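Local coordinates for protein flavin-containing monooxygenase (Allium sativum, PDB 6WPU) that probably uses a bound FAD to oxygenate the sulfur of S-allyl-L-cysteine, a reaction of garlic sulfur metabolism, at residues A[63-67]-A[207-211]; A[85-89]-A[229-233]. All coordinates share one frame; numbering follows the deposited sequence.

How the interactions relate
From the N terminus, the chain leaves strand 47-52 and enters the long loop before helix 95-98, which carries 63-67 and then 85-89. Much later come 207-211, in the loop between strands 200-203 and 217-221, and then helix 225-234, which carries 229-233. Interaction 1 closes a loop from 63-67 to 207-211 and interaction 2 one from 85-89 to 229-233, so the two loops cross rather than nest. Both tie the loop that follows strand 47-52 of the parallel sheet to the part built round the mixed sheet. They also touch: Tyr207 OH probably hydrogen-bonds to Asp233 OD2, and Arg208 O probably accepts from Lys87 N.

Interaction 1 of 2, residues A[63-67]-A[207-211]; sequences YTPDT and YRIPE
Arg208 runs into the loop 63-67 with Tyr63 on one flank and Thr67 on another, and its guanidinium ends among the backbone carbonyls of that loop. Its CG stands anti to the carbonyl carbon (chi1 -66°) and the chain bends at chi2, carrying CD and NE to the carbonyls of Thr64 and Asp66.

Two backbone carbonyls accept its N-H groups. NE donates to Thr64 O at 2.8 Å, lying almost on the line of that C=O, although the oxygen is tilted out of the guanidinium plane. NH2 reaches Asp66 O at 3.0 Å in the carbonyl plane, again with the oxygen tilted from the guanidinium; NE adds a weak bond to the same oxygen. Both main bonds are bent at hydrogen, near 130°. NH1 turns back to its own segment and donates to Tyr207 O at 2.9 Å, and it also reaches His205 O. The guanidinium thus bridges the two loops through main-chain oxygens, which fixes its rotation and probably spreads its charge over several carbonyl dipoles.

Carbon contacts flank the group. Thr67 CG2 lies over one guanidinium face, offset toward its rim, and comes within 3.6 Å of Arg208 CG. Tyr63 slides past the arginine in the opposite direction: CE1 is 3.7 Å from Arg208 CD, with ring and guanidinium planes 66° apart. Beyond the ring, Tyr63 OH passes 4.1 Å from Ile209 CG2, while the ring itself meets that of His120.

The receiving loop is braced from within, since Asp66 N donates to Thr64 OG1 at 3.0 Å. The arrangement is an ST turn whose carbonyls on either side of Pro65 are gripped by an arginine, bridging the loop after strand 47-52 to the one between strands 200-203 and 217-221.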
loop_
_atom_site.group_PDB
_atom_site.type_symbol
_atom_site.label_atom_id
_atom_site.label_comp_id
_atom_site.label_asym_id
_atom_site.label_seq_id
_atom_site.Cartn_x
_atom_site.Cartn_y
_atom_site.Cartn_z
ATOM N N TYR A 63 2.347 -4.711 -13.170
ATOM C CA TYR A 63 2.996 -6.009 -12.990
ATOM C C TYR A 63 4.292 -6.065 -13.787
ATOM O O TYR A 63 4.371 -5.559 -14.906
ATOM C CB TYR A 63 2.079 -7.151 -13.431
ATOM C CG TYR A 63 2.784 -8.485 -13.444
ATOM C CD1 TYR A 63 3.065 -9.152 -12.253
ATOM C CD2 TYR A 63 3.184 -9.075 -14.643
ATOM C CE1 TYR A 63 3.733 -10.371 -12.247
ATOM C CE2 TYR A 63 3.860 -10.303 -14.645
ATOM C CZ TYR A 63 4.120 -10.943 -13.444
ATOM O OH TYR A 63 4.781 -12.154 -13.423
ATOM N N THR A 64 5.327 -6.655 -13.193
ATOM C CA THR A 64 6.531 -6.978 -13.953
ATOM C C THR A 64 7.021 -8.355 -13.521
ATOM O O THR A 64 7.018 -8.666 -12.322
ATOM C CB THR A 64 7.661 -5.957 -13.770
ATOM O OG1 THR A 64 8.815 -6.413 -14.476
ATOM C CG2 THR A 64 8.029 -5.767 -12.283
ATOM N N PRO A 65 7.449 -9.196 -14.468
ATOM C CA PRO A 65 8.123 -10.443 -14.081
ATOM C C PRO A 65 9.510 -10.204 -13.520
ATOM O O PRO A 65 10.102 -11.149 -12.991
ATOM C CB PRO A 65 8.188 -11.241 -15.393
ATOM C CG PRO A 65 7.504 -10.412 -16.432
ATOM C CD PRO A 65 7.426 -9.009 -15.926
ATOM N N ASP A 66 10.047 -8.985 -13.645
ATOM C CA ASP A 66 11.328 -8.652 -13.032
ATOM C C ASP A 66 11.265 -8.910 -11.542
ATOM O O ASP A 66 10.241 -8.649 -10.897
ATOM C CB ASP A 66 11.682 -7.171 -13.238
ATOM C CG ASP A 66 11.909 -6.793 -14.693
ATOM O OD1 ASP A 66 11.894 -7.674 -15.578
ATOM O OD2 ASP A 66 12.098 -5.577 -14.946
ATOM N N THR A 67 12.375 -9.404 -10.988
ATOM C CA THR A 67 12.549 -9.529 -9.547
ATOM C C THR A 67 13.948 -9.059 -9.182
ATOM O O THR A 67 14.829 -8.938 -10.038
ATOM C CB THR A 67 12.363 -10.967 -9.048
ATOM O OG1 THR A 67 13.330 -11.802 -9.684
ATOM C CG2 THR A 67 10.982 -11.480 -9.369
ATOM N N TYR A 207 8.001 -12.671 -5.331
ATOM C CA TYR A 207 7.174 -13.777 -5.799
ATOM C C TYR A 207 6.393 -13.338 -7.031
ATOM O O TYR A 207 5.750 -12.282 -7.025
ATOM C CB TYR A 207 6.209 -14.278 -4.717
ATOM C CG TYR A 207 5.319 -15.349 -5.315
ATOM C CD1 TYR A 207 5.845 -16.615 -5.639
ATOM C CD2 TYR A 207 3.999 -15.084 -5.645
ATOM C CE1 TYR A 207 5.055 -17.592 -6.231
ATOM C CE2 TYR A 207 3.193 -16.061 -6.250
ATOM C CZ TYR A 207 3.739 -17.309 -6.539
ATOM O OH TYR A 207 2.972 -18.272 -7.134
ATOM N N ARG A 208 6.441 -14.151 -8.088
ATOM C CA ARG A 208 5.738 -13.811 -9.322
ATOM C C ARG A 208 4.821 -14.923 -9.809
ATOM O O ARG A 208 3.657 -14.663 -10.141
ATOM C CB ARG A 208 6.732 -13.471 -10.434
ATOM C CG ARG A 208 7.535 -12.189 -10.158
ATOM C CD ARG A 208 6.626 -10.962 -10.013
ATOM N NE ARG A 208 7.455 -9.787 -9.798
ATOM C CZ ARG A 208 7.728 -9.275 -8.605
ATOM N NH1 ARG A 208 7.198 -9.812 -7.500
ATOM N NH2 ARG A 208 8.520 -8.209 -8.527
ATOM N N ILE A 209 5.332 -16.157 -9.879
ATOM C CA ILE A 209 4.623 -17.249 -10.542
ATOM C C ILE A 209 4.883 -18.550 -9.792
ATOM O O ILE A 209 5.911 -18.686 -9.115
ATOM C CB ILE A 209 5.028 -17.377 -12.026
ATOM C CG1 ILE A 209 6.543 -17.580 -12.173
ATOM C CG2 ILE A 209 4.522 -16.170 -12.825
ATOM C CD1 ILE A 209 6.976 -18.188 -13.538
ATOM N N PRO A 210 3.982 -19.525 -9.882
ATOM C CA PRO A 210 4.132 -20.747 -9.080
ATOM C C PRO A 210 4.926 -21.862 -9.751
ATOM O O PRO A 210 5.368 -22.779 -9.052
ATOM C CB PRO A 210 2.681 -21.184 -8.842
ATOM C CG PRO A 210 1.950 -20.695 -10.074
ATOM C CD PRO A 210 2.652 -19.421 -10.516
ATOM N N GLU A 211 5.105 -21.829 -11.075
ATOM C CA GLU A 211 5.754 -22.952 -11.762
ATOM C C GLU A 211 7.116 -23.361 -11.180
ATOM O O GLU A 211 7.358 -24.575 -11.055
ATOM C CB GLU A 211 5.897 -22.634 -13.260
ATOM C CG GLU A 211 4.608 -22.734 -14.072
ATOM C CD GLU A 211 3.723 -21.475 -13.971
ATOM O OE1 GLU A 211 4.031 -20.572 -13.163
ATOM O OE2 GLU A 211 2.713 -21.396 -14.701
#

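Interaction 2 of 2, residues A[85-89]-A[229-233]; sequences LYKSL and DISRD. With SO4 (sulfate ion), chain D.
Ser88 and Asp233 make the direct polar link. Ser88 OG donates to Asp233 OD1 at 2.8 Å, approaching from above the carboxylate plane. A water adds a second path: it accepts from Ser88 N and donates to Asp233 OD2, an oxygen that is also hydrogen-bonded to Tyr207 OH. Asp233 therefore has partners at both carboxylate oxygens.

Apolar packing belongs to Tyr86. With chi1 at 48°, CG sits between the backbone N and carbonyl carbon, and the ring reaches across to the helix, where its CE1 lies 3.6 Å from Ile230 CG1. Leu89 CB lies over one face of the ring, within the type I turn closed by Leu89 N to Tyr86 O.

The Tyr86 hydroxyl makes a separate, tight van der Waals contact: OH comes to 3.1 Å from Asp229 CB, the two side chains crossing at about a right angle.

Charge gathers along the helix surface. Arg232 NH2 bridges to Asp229 OD1 at 3.2 Å, an oxygen shared with Arg437. Arg232 NH1 and NH2 both hydrogen-bond a sulfate, probably from the crystallisation liquor, which Arg90 also binds.

The turn, whose Leu89 touches FAD, thus packs against helix 225-234, whose Ile230 and Ser231 rest on strand 217-221.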
loop_
_atom_site.group_PDB
_atom_site.type_symbol
_atom_site.label_atom_id
_atom_site.label_comp_id
_atom_site.label_asym_id
_atom_site.label_seq_id
_atom_site.Cartn_x
_atom_site.Cartn_y
_atom_site.Cartn_z
ATOM N N LEU A 85 3.558 -7.146 -7.204
ATOM C CA LEU A 85 2.445 -7.964 -7.677
ATOM C C LEU A 85 2.954 -9.282 -8.240
ATOM O O LEU A 85 3.981 -9.316 -8.920
ATOM C CB LEU A 85 1.661 -7.252 -8.768
ATOM C CG LEU A 85 0.942 -5.938 -8.509
ATOM C CD1 LEU A 85 0.331 -5.438 -9.834
ATOM C CD2 LEU A 85 -0.110 -6.110 -7.455
ATOM N N TYR A 86 2.219 -10.362 -7.984
ATOM C CA TYR A 86 2.471 -11.618 -8.684
ATOM C C TYR A 86 1.483 -11.749 -9.838
ATOM O O TYR A 86 0.480 -11.031 -9.909
ATOM C CB TYR A 86 2.389 -12.823 -7.733
ATOM C CG TYR A 86 1.167 -12.839 -6.838
ATOM C CD1 TYR A 86 1.170 -12.166 -5.610
ATOM C CD2 TYR A 86 0.017 -13.535 -7.209
ATOM C CE1 TYR A 86 0.052 -12.160 -4.798
ATOM C CE2 TYR A 86 -1.109 -13.555 -6.383
ATOM C CZ TYR A 86 -1.081 -12.859 -5.190
ATOM O OH TYR A 86 -2.175 -12.861 -4.374
ATOM N N LYS A 87 1.783 -12.663 -10.761
ATOM C CA LYS A 87 1.127 -12.599 -12.065
ATOM C C LYS A 87 -0.379 -12.849 -11.971
ATOM O O LYS A 87 -1.163 -12.216 -12.688
ATOM C CB LYS A 87 1.776 -13.586 -13.033
ATOM C CG LYS A 87 1.159 -13.565 -14.436
ATOM C CD LYS A 87 1.980 -14.433 -15.394
ATOM C CE LYS A 87 1.324 -14.613 -16.749
ATOM N NZ LYS A 87 0.309 -15.719 -16.729
ATOM N N SER A 88 -0.807 -13.764 -11.107
ATOM C CA SER A 88 -2.229 -14.101 -11.042
ATOM C C SER A 88 -3.029 -13.192 -10.113
ATOM O O SER A 88 -4.233 -13.414 -9.956
ATOM C CB SER A 88 -2.420 -15.556 -10.599
ATOM O OG SER A 88 -1.922 -15.714 -9.289
ATOM N N LEU A 89 -2.406 -12.177 -9.509
ATOM C CA LEU A 89 -3.080 -11.402 -8.475
ATOM C C LEU A 89 -4.387 -10.809 -8.992
ATOM O O LEU A 89 -4.445 -10.255 -10.091
ATOM C CB LEU A 89 -2.166 -10.292 -7.953
ATOM C CG LEU A 89 -2.770 -9.449 -6.822
ATOM C CD1 LEU A 89 -1.725 -9.118 -5.745
ATOM C CD2 LEU A 89 -3.462 -8.143 -7.366
ATOM N N ASP A 229 -3.388 -16.011 -0.249
ATOM C CA ASP A 229 -3.448 -15.925 -1.710
ATOM C C ASP A 229 -2.201 -16.527 -2.351
ATOM O O ASP A 229 -2.284 -17.293 -3.318
ATOM C CB ASP A 229 -3.585 -14.455 -2.163
ATOM C CG ASP A 229 -5.003 -13.930 -2.079
ATOM O OD1 ASP A 229 -5.961 -14.730 -2.122
ATOM O OD2 ASP A 229 -5.159 -12.690 -1.978
ATOM N N ILE A 230 -1.027 -16.137 -1.863
ATOM C CA ILE A 230 0.201 -16.648 -2.449
ATOM C C ILE A 230 0.311 -18.149 -2.222
ATOM O O ILE A 230 0.654 -18.904 -3.144
ATOM C CB ILE A 230 1.408 -15.886 -1.881
ATOM C CG1 ILE A 230 1.409 -14.458 -2.438
ATOM C CG2 ILE A 230 2.701 -16.631 -2.215
ATOM C CD1 ILE A 230 2.634 -13.651 -2.085
ATOM N N SER A 231 -0.016 -18.606 -1.003
ATOM C CA SER A 231 -0.015 -20.038 -0.697
ATOM C C SER A 231 -0.881 -20.813 -1.677
ATOM O O SER A 231 -0.465 -21.855 -2.201
ATOM C CB SER A 231 -0.508 -20.274 0.731
ATOM O OG SER A 231 0.325 -19.597 1.651
ATOM N N ARG A 232 -2.101 -20.326 -1.928
ATOM C CA ARG A 232 -2.974 -21.030 -2.863
ATOM C C ARG A 232 -2.388 -21.019 -4.272
ATOM O O ARG A 232 -2.480 -22.019 -4.997
ATOM C CB ARG A 232 -4.372 -20.411 -2.844
ATOM C CG ARG A 232 -5.113 -20.657 -1.534
ATOM C CD ARG A 232 -6.594 -20.350 -1.642
ATOM N NE ARG A 232 -6.814 -18.963 -2.014
ATOM C CZ ARG A 232 -7.283 -18.570 -3.191
ATOM N NH1 ARG A 232 -7.618 -19.468 -4.118
ATOM N NH2 ARG A 232 -7.426 -17.276 -3.436
ATOM N N ASP A 233 -1.764 -19.901 -4.664
ATOM C CA ASP A 233 -1.117 -19.819 -5.969
ATOM C C ASP A 233 0.023 -20.824 -6.068
ATOM O O ASP A 233 0.102 -21.590 -7.032
ATOM C CB ASP A 233 -0.612 -18.389 -6.204
ATOM C CG ASP A 233 -0.415 -18.066 -7.673
ATOM O OD1 ASP A 233 -1.345 -18.306 -8.480
ATOM O OD2 ASP A 233 0.662 -17.542 -8.027
HETATM S S SO4 D . -8.937 -16.974 -6.678
HETATM O O1 SO4 D . -8.505 -18.373 -6.741
HETATM O O2 SO4 D . -10.320 -16.933 -6.206
HETATM O O3 SO4 D . -8.109 -16.239 -5.729
HETATM O O4 SO4 D . -8.793 -16.351 -7.998
HETATM O O HOH W 1 1.134 -15.769 -10.178
#